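Long-range contact in endonuclease 2 (Arabidopsis thaliana, PDB 4CXP), which cleaves RNA and single-stranded DNA, and less readily double-stranded DNA, with the help of three divalent metal ions to leave 5'-phosphate ends: residues W1-I9 against V243-L254. Numbering follows the deposited sequence.
With ZN (zinc ion), chain G; NAG (2-acetamido-2-deoxy-beta-D-glucopyranose), chain D; SO4 (sulfate ion), chain I.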
# COMPACT_ATOMS: atom_id res chain seq x y z
N TRP A 1 1.40 3.89 3.57
CA TRP A 1 2.84 3.78 3.93
C TRP A 1 3.48 5.14 3.81
O TRP A 1 3.01 5.99 3.06
CB TRP A 1 3.57 2.83 2.97
CG TRP A 1 2.97 1.46 2.83
CD1 TRP A 1 2.15 1.06 1.83
CD2 TRP A 1 3.14 0.32 3.69
NE1 TRP A 1 1.81 -0.26 2.00
CE2 TRP A 1 2.41 -0.73 3.14
CE3 TRP A 1 3.84 0.10 4.88
CZ2 TRP A 1 2.36 -1.99 3.72
CZ3 TRP A 1 3.79 -1.15 5.46
CH2 TRP A 1 3.05 -2.18 4.88
N GLY A 2 4.62 5.29 4.47
CA GLY A 2 5.53 6.39 4.19
C GLY A 2 6.35 6.15 2.94
O GLY A 2 6.10 5.24 2.14
N LYS A 3 7.36 6.99 2.76
CA LYS A 3 8.13 7.00 1.55
C LYS A 3 8.75 5.66 1.22
O LYS A 3 8.72 5.21 0.08
CB LYS A 3 9.23 8.07 1.66
CG LYS A 3 10.23 8.11 0.53
CD LYS A 3 11.30 9.15 0.80
CE LYS A 3 12.25 9.34 -0.36
NZ LYS A 3 13.40 8.40 -0.28
N GLU A 4 9.35 5.02 2.22
CA GLU A 4 10.10 3.80 1.97
C GLU A 4 9.17 2.68 1.48
O GLU A 4 9.52 1.95 0.56
CB GLU A 4 10.85 3.36 3.23
CG GLU A 4 11.82 4.39 3.79
CD GLU A 4 11.20 5.43 4.72
OE1 GLU A 4 9.96 5.43 4.98
OE2 GLU A 4 11.98 6.27 5.23
N GLY A 5 8.02 2.53 2.12
CA GLY A 5 7.10 1.48 1.72
C GLY A 5 6.64 1.64 0.29
O GLY A 5 6.60 0.67 -0.47
N HIS A 6 6.23 2.86 -0.09
CA HIS A 6 5.82 3.08 -1.47
C HIS A 6 6.94 2.86 -2.46
O HIS A 6 6.73 2.34 -3.55
CB HIS A 6 5.20 4.47 -1.66
CG HIS A 6 3.87 4.58 -1.01
ND1 HIS A 6 2.74 3.99 -1.53
CD2 HIS A 6 3.49 5.14 0.15
CE1 HIS A 6 1.73 4.19 -0.70
NE2 HIS A 6 2.15 4.89 0.33
N GLU A 7 8.15 3.30 -2.11
CA GLU A 7 9.28 3.09 -3.01
C GLU A 7 9.52 1.61 -3.25
O GLU A 7 9.75 1.19 -4.38
CB GLU A 7 10.56 3.74 -2.47
CG GLU A 7 10.62 5.24 -2.64
CD GLU A 7 11.91 5.81 -2.09
OE1 GLU A 7 12.57 5.16 -1.24
OE2 GLU A 7 12.26 6.93 -2.49
N ILE A 8 9.49 0.82 -2.18
CA ILE A 8 9.68 -0.61 -2.30
C ILE A 8 8.63 -1.23 -3.21
O ILE A 8 8.95 -2.02 -4.11
CB ILE A 8 9.69 -1.28 -0.90
CG1 ILE A 8 10.95 -0.87 -0.11
CG2 ILE A 8 9.55 -2.78 -1.00
CD1 ILE A 8 10.88 -1.14 1.37
N ILE A 9 7.37 -0.90 -2.96
CA ILE A 9 6.28 -1.46 -3.75
C ILE A 9 6.45 -1.11 -5.22
O ILE A 9 6.30 -1.96 -6.09
CB ILE A 9 4.93 -0.98 -3.17
CG1 ILE A 9 4.68 -1.72 -1.84
CG2 ILE A 9 3.78 -1.18 -4.14
CD1 ILE A 9 3.51 -1.20 -1.06
N VAL A 243 4.93 -7.19 7.45
CA VAL A 243 5.28 -6.03 6.65
C VAL A 243 5.90 -6.48 5.31
O VAL A 243 5.51 -6.01 4.25
CB VAL A 243 6.19 -5.08 7.44
CG1 VAL A 243 6.77 -4.00 6.54
CG2 VAL A 243 5.40 -4.46 8.59
N TYR A 244 6.87 -7.39 5.37
CA TYR A 244 7.46 -7.93 4.15
C TYR A 244 6.39 -8.50 3.21
O TYR A 244 6.40 -8.24 2.01
CB TYR A 244 8.46 -9.02 4.47
CG TYR A 244 9.76 -8.63 5.14
CD1 TYR A 244 10.33 -7.37 5.04
CD2 TYR A 244 10.47 -9.60 5.83
CE1 TYR A 244 11.57 -7.10 5.61
CE2 TYR A 244 11.71 -9.34 6.39
CZ TYR A 244 12.25 -8.09 6.26
OH TYR A 244 13.52 -7.82 6.78
N GLN A 245 5.48 -9.29 3.77
CA GLN A 245 4.41 -9.91 2.98
C GLN A 245 3.59 -8.84 2.27
O GLN A 245 3.29 -8.97 1.08
CB GLN A 245 3.52 -10.73 3.89
CG GLN A 245 2.38 -11.46 3.19
CD GLN A 245 1.23 -11.70 4.13
OE1 GLN A 245 1.35 -12.45 5.09
NE2 GLN A 245 0.12 -11.01 3.89
N ARG A 246 3.17 -7.82 3.00
CA ARG A 246 2.31 -6.80 2.42
C ARG A 246 3.00 -5.95 1.38
O ARG A 246 2.39 -5.57 0.38
CB ARG A 246 1.70 -5.93 3.51
CG ARG A 246 0.80 -6.65 4.51
CD ARG A 246 -0.35 -7.42 3.88
NE ARG A 246 -1.40 -6.52 3.43
CZ ARG A 246 -2.50 -6.92 2.79
NH1 ARG A 246 -2.56 -8.14 2.28
NH2 ARG A 246 -3.52 -6.08 2.68
N LEU A 247 4.29 -5.65 1.58
CA LEU A 247 5.06 -4.93 0.58
C LEU A 247 5.22 -5.76 -0.69
O LEU A 247 5.06 -5.26 -1.81
CB LEU A 247 6.41 -4.52 1.13
CG LEU A 247 6.41 -3.53 2.30
CD1 LEU A 247 7.82 -3.37 2.85
CD2 LEU A 247 5.82 -2.19 1.92
N ALA A 248 5.53 -7.04 -0.53
CA ALA A 248 5.68 -7.94 -1.67
C ALA A 248 4.35 -8.10 -2.41
O ALA A 248 4.31 -8.03 -3.63
CB ALA A 248 6.21 -9.27 -1.22
N GLN A 249 3.26 -8.31 -1.67
CA GLN A 249 1.95 -8.40 -2.28
C GLN A 249 1.62 -7.12 -3.05
O GLN A 249 1.12 -7.18 -4.17
CB GLN A 249 0.88 -8.65 -1.22
CG GLN A 249 0.81 -10.08 -0.74
CD GLN A 249 -0.18 -10.27 0.39
OE1 GLN A 249 -0.19 -9.49 1.34
NE2 GLN A 249 -1.00 -11.29 0.31
N GLY A 250 1.88 -5.98 -2.44
CA GLY A 250 1.59 -4.73 -3.10
C GLY A 250 2.34 -4.58 -4.42
O GLY A 250 1.76 -4.16 -5.42
N GLY A 251 3.63 -4.90 -4.42
CA GLY A 251 4.41 -4.79 -5.63
C GLY A 251 3.96 -5.75 -6.71
O GLY A 251 3.85 -5.39 -7.88
N VAL A 252 3.72 -7.00 -6.32
CA VAL A 252 3.27 -8.02 -7.24
C VAL A 252 1.91 -7.63 -7.84
O VAL A 252 1.70 -7.78 -9.05
CB VAL A 252 3.23 -9.39 -6.53
CG1 VAL A 252 2.43 -10.40 -7.32
CG2 VAL A 252 4.63 -9.91 -6.28
N ARG A 253 1.00 -7.16 -7.01
CA ARG A 253 -0.33 -6.83 -7.46
C ARG A 253 -0.37 -5.54 -8.27
O ARG A 253 -1.15 -5.45 -9.22
CB ARG A 253 -1.29 -6.79 -6.27
CG ARG A 253 -1.55 -8.19 -5.77
CD ARG A 253 -2.09 -8.21 -4.38
NE ARG A 253 -2.61 -9.52 -4.03
CZ ARG A 253 -3.03 -9.85 -2.82
NH1 ARG A 253 -2.83 -9.03 -1.81
NH2 ARG A 253 -3.63 -11.01 -2.60
N LEU A 254 0.46 -4.56 -7.94
CA LEU A 254 0.54 -3.38 -8.77
C LEU A 254 0.98 -3.76 -10.18
O LEU A 254 0.37 -3.35 -11.17
CB LEU A 254 1.45 -2.33 -8.16
CG LEU A 254 1.65 -1.06 -8.99
CD1 LEU A 254 0.34 -0.40 -9.39
CD2 LEU A 254 2.54 -0.10 -8.23
ZN ZN G . 1.12 5.28 2.02
C1 NAG D . 13.21 -14.15 2.91
C2 NAG D . 13.02 -13.25 4.13
C3 NAG D . 13.90 -13.74 5.27
C4 NAG D . 13.63 -15.20 5.55
C5 NAG D . 13.73 -16.02 4.27
C6 NAG D . 13.36 -17.48 4.45
C7 NAG D . 12.36 -11.05 3.35
C8 NAG D . 12.75 -9.64 3.04
N2 NAG D . 13.29 -11.87 3.82
O3 NAG D . 13.67 -12.94 6.42
O4 NAG D . 14.58 -15.65 6.50
O5 NAG D . 12.86 -15.47 3.29
O6 NAG D . 12.04 -17.60 4.95
O7 NAG D . 11.20 -11.43 3.11
S SO4 I . -0.12 7.65 3.61
O1 SO4 I . 0.81 8.82 3.85
O2 SO4 I . -1.58 8.17 3.35
O3 SO4 I . 0.13 6.68 4.76
O4 SO4 I . 0.29 7.02 2.32
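L247 of helix 243-254 sets its CD2 methyl over one face of the W1 indole, just ahead of helix 3-9, where these two segments of the S1/P1 nuclease fold cross at -46°. CD2 of L247 sits 3.8 Å from the centroid of the six-membered ring of W1, 8° off the ring normal, a CH-pi contact. R246 brings only its CB to the ring edge, 4.0 Å from W1 CZ2; its bent chain carries the guanidinium off to H126, Y209 and E212. W1 NE1 hydrogen-bonds to G123 O, which helps hold the indole's rotation, while the chain start holds zinc through W1 N and O, beside H6 NE2, D124 and a sulfate oxygen. L247 wedges between I8 and I9, its CD1 4.1 Å from I8 CD1 and its CD2 3.9 Å from I9 CD1. Farther along, glycines let the backbones close in: chi1 of -73° puts CG1 of I9 beside its own N and turns CG2 opposite that N, 3.7 Å from G250 C, where a side chain would crowd I9 CD1. On the far side of helix 243-254, Y244 offers its ring face to the acetamide methyl of an N-acetylglucosamine, C8 lying over its centre, and its OH is hydrogen-bonded with Y170 OH; an alanine here would probably leave the sugar without its aromatic platform and Y170 without that partner. At the tightest backbone approach, G251 CA reaches I9 O at 3.4 Å in a CA-H...O contact.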